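Local coordinates for mucus binding protein (Lactobacillus reuteri, PDB 3I57) that probably mediates adhesion of the bacterium to mucus, this beta-grasp repeat of the cell-wall-anchored protein also binding immunoglobulins, at residues Tyr8-Gly11 against Glu12-Gln15. Sequence-based numbering, arbitrary orientation.
Sequences YIDG and ETDQ
Asp10 sends its CG out anti to its own N (chi1 176°), which swings the carboxylate forward over the turn, while a chi1 of 58° on Thr13 places OG1 between that residue's N and carbonyl carbon, turned toward the same carboxylate. The two side chains cross at about a right angle, with Thr13 OG1 3.0 Å from Asp10 CG. Asp10 OD1 takes two backbone N-H groups. Glu12 N reaches it at 2.7 Å, nearly in line with the C-O bond, whereas Thr13 N, 3.1 Å from Asp10 OD1, comes down from above the carboxylate plane, 69° out of it. The bond from Glu12 N closes an Asx turn, and Thr13 N grips the same oxygen a second time. Here the chain reverses between strand 2-10 and strand 15-24, an antiparallel hairpin of the mucin binding domain, which belongs to the ubiquitin-like, beta-grasp class. Asp10 and Gln15 form its last hydrogen-bonded pair: Asp10 N gives to Gln15 O at 2.8 Å, and Gln15 N returns a bond to Asp10 O at 3.1 Å. Asp14 and Gln15 both face Asp10, making a G1 beta bulge, and Asp14 has the positive phi of the bulge's first position. The other carboxylate oxygen, Asp10 OD2, is bonded to His75 NE2 and Tyr46 OH, so the buried acid joins the turn to strands 67-80 and 46-51. The extended chain of Glu12 turns its carboxylate away from 8-11, to a salt bridge with Arg77 and a hydrogen bond from His75 N.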
ATOM      1  N   TYR A   8       4.093  14.397 -22.833  1.00  5.43           N
ATOM      2  CA  TYR A   8       3.435  13.339 -22.057  1.00  4.98           C
ATOM      3  C   TYR A   8       3.667  13.588 -20.557  1.00  4.89           C
ATOM      4  O   TYR A   8       4.814  13.670 -20.106  1.00  6.30           O
ATOM      5  CB  TYR A   8       3.951  11.965 -22.508  1.00  4.03           C
ATOM      6  CG  TYR A   8       3.481  11.632 -23.887  1.00  5.10           C
ATOM      7  CD1 TYR A   8       4.159  12.132 -24.993  1.00  5.68           C
ATOM      8  CD2 TYR A   8       2.312  10.909 -24.101  1.00  6.77           C
ATOM      9  CE1 TYR A   8       3.726  11.890 -26.266  1.00  4.85           C
ATOM     10  CE2 TYR A   8       1.857  10.646 -25.396  1.00  6.68           C
ATOM     11  CZ  TYR A   8       2.577  11.157 -26.475  1.00  7.72           C
ATOM     12  OH  TYR A   8       2.173  10.918 -27.765  1.00  8.04           O
ATOM     13  N   ILE A   9       2.581  13.738 -19.802  1.00  5.42           N
ATOM     14  CA  ILE A   9       2.659  14.266 -18.434  1.00  6.46           C
ATOM     15  C   ILE A   9       2.045  13.326 -17.398  1.00  6.03           C
ATOM     16  O   ILE A   9       0.965  12.800 -17.637  1.00  5.92           O
ATOM     17  CB  ILE A   9       1.870  15.588 -18.319  1.00  6.19           C
ATOM     18  CG1 ILE A   9       2.403  16.647 -19.300  1.00  7.13           C
ATOM     19  CG2 ILE A   9       1.943  16.144 -16.884  1.00  7.68           C
ATOM     20  CD1 ILE A   9       3.859  16.769 -19.231  1.00  9.56           C
ATOM     21  N   ASP A  10       2.711  13.153 -16.249  1.00  6.54           N
ATOM     22  CA  ASP A  10       2.066  12.506 -15.078  1.00  7.43           C
ATOM     23  C   ASP A  10       1.376  13.615 -14.303  1.00  7.97           C
ATOM     24  O   ASP A  10       2.032  14.471 -13.676  1.00  8.02           O
ATOM     25  CB  ASP A  10       3.080  11.793 -14.183  1.00  7.80           C
ATOM     26  CG  ASP A  10       2.451  11.196 -12.917  1.00  8.71           C
ATOM     27  OD1 ASP A  10       1.364  11.621 -12.512  1.00 13.62           O
ATOM     28  OD2 ASP A  10       3.061  10.285 -12.335  1.00  9.87           O
ATOM     29  N   GLY A  11       0.052  13.639 -14.404  1.00  8.13           N
ATOM     30  CA  GLY A  11      -0.734  14.702 -13.794  1.00  8.96           C
ATOM     31  C   GLY A  11      -0.941  14.534 -12.305  1.00 10.17           C
ATOM     32  O   GLY A  11      -1.527  15.414 -11.658  1.00  9.77           O
ATOM     33  N   GLU A  12      -0.453  13.431 -11.739  1.00  9.04           N
ATOM     34  CA  GLU A  12      -0.533  13.278 -10.291  1.00 10.86           C
ATOM     35  C   GLU A  12       0.680  13.871  -9.637  1.00 10.98           C
ATOM     36  O   GLU A  12       0.587  14.374  -8.524  1.00 12.06           O
ATOM     37  CB  GLU A  12      -0.655  11.806  -9.861  1.00  9.67           C
ATOM     38  CG  GLU A  12      -1.925  11.152 -10.356  1.00 12.27           C
ATOM     39  CD  GLU A  12      -2.269   9.867  -9.614  1.00 12.53           C
ATOM     40  OE1 GLU A  12      -1.644   9.539  -8.572  1.00 12.88           O
ATOM     41  OE2 GLU A  12      -3.179   9.188 -10.093  1.00 11.24           O
ATOM     42  N   THR A  13       1.826  13.782 -10.316  1.00 10.45           N
ATOM     43  CA  THR A  13       3.086  14.245  -9.761  1.00  9.44           C
ATOM     44  C   THR A  13       3.565  15.514 -10.461  1.00  9.21           C
ATOM     45  O   THR A  13       4.615  16.051 -10.098  1.00  9.24           O
ATOM     46  CB  THR A  13       4.191  13.164  -9.859  1.00 10.39           C
ATOM     47  OG1 THR A  13       4.378  12.767 -11.230  1.00  9.28           O
ATOM     48  CG2 THR A  13       3.808  11.950  -9.039  1.00 12.42           C
ATOM     49  N   ASP A  14       2.757  16.003 -11.401  1.00  7.25           N
ATOM     50  CA  ASP A  14       3.096  17.150 -12.258  1.00  7.85           C
ATOM     51  C   ASP A  14       4.531  17.012 -12.762  1.00  7.16           C
ATOM     52  O   ASP A  14       5.384  17.855 -12.488  1.00  6.51           O
ATOM     53  CB  ASP A  14       2.919  18.465 -11.504  1.00  8.20           C
ATOM     54  CG  ASP A  14       1.480  18.807 -11.284  1.00 10.93           C
ATOM     55  OD1 ASP A  14       0.628  18.211 -11.980  1.00 10.11           O
ATOM     56  OD2 ASP A  14       1.194  19.671 -10.419  1.00 10.60           O
ATOM     57  N   GLN A  15       4.773  15.938 -13.509  1.00  6.85           N
ATOM     58  CA  GLN A  15       6.117  15.582 -13.987  1.00  7.37           C
ATOM     59  C   GLN A  15       6.043  15.255 -15.479  1.00  7.23           C
ATOM     60  O   GLN A  15       5.155  14.517 -15.908  1.00  6.45           O
ATOM     61  CB  GLN A  15       6.621  14.353 -13.218  1.00  7.52           C
ATOM     62  CG  GLN A  15       7.680  13.531 -13.917  1.00  8.88           C
ATOM     63  CD  GLN A  15       9.079  14.073 -13.718  1.00 10.37           C
ATOM     64  OE1 GLN A  15       9.808  14.325 -14.677  1.00 13.51           O
ATOM     65  NE2 GLN A  15       9.458  14.261 -12.461  1.00 10.68           N
TER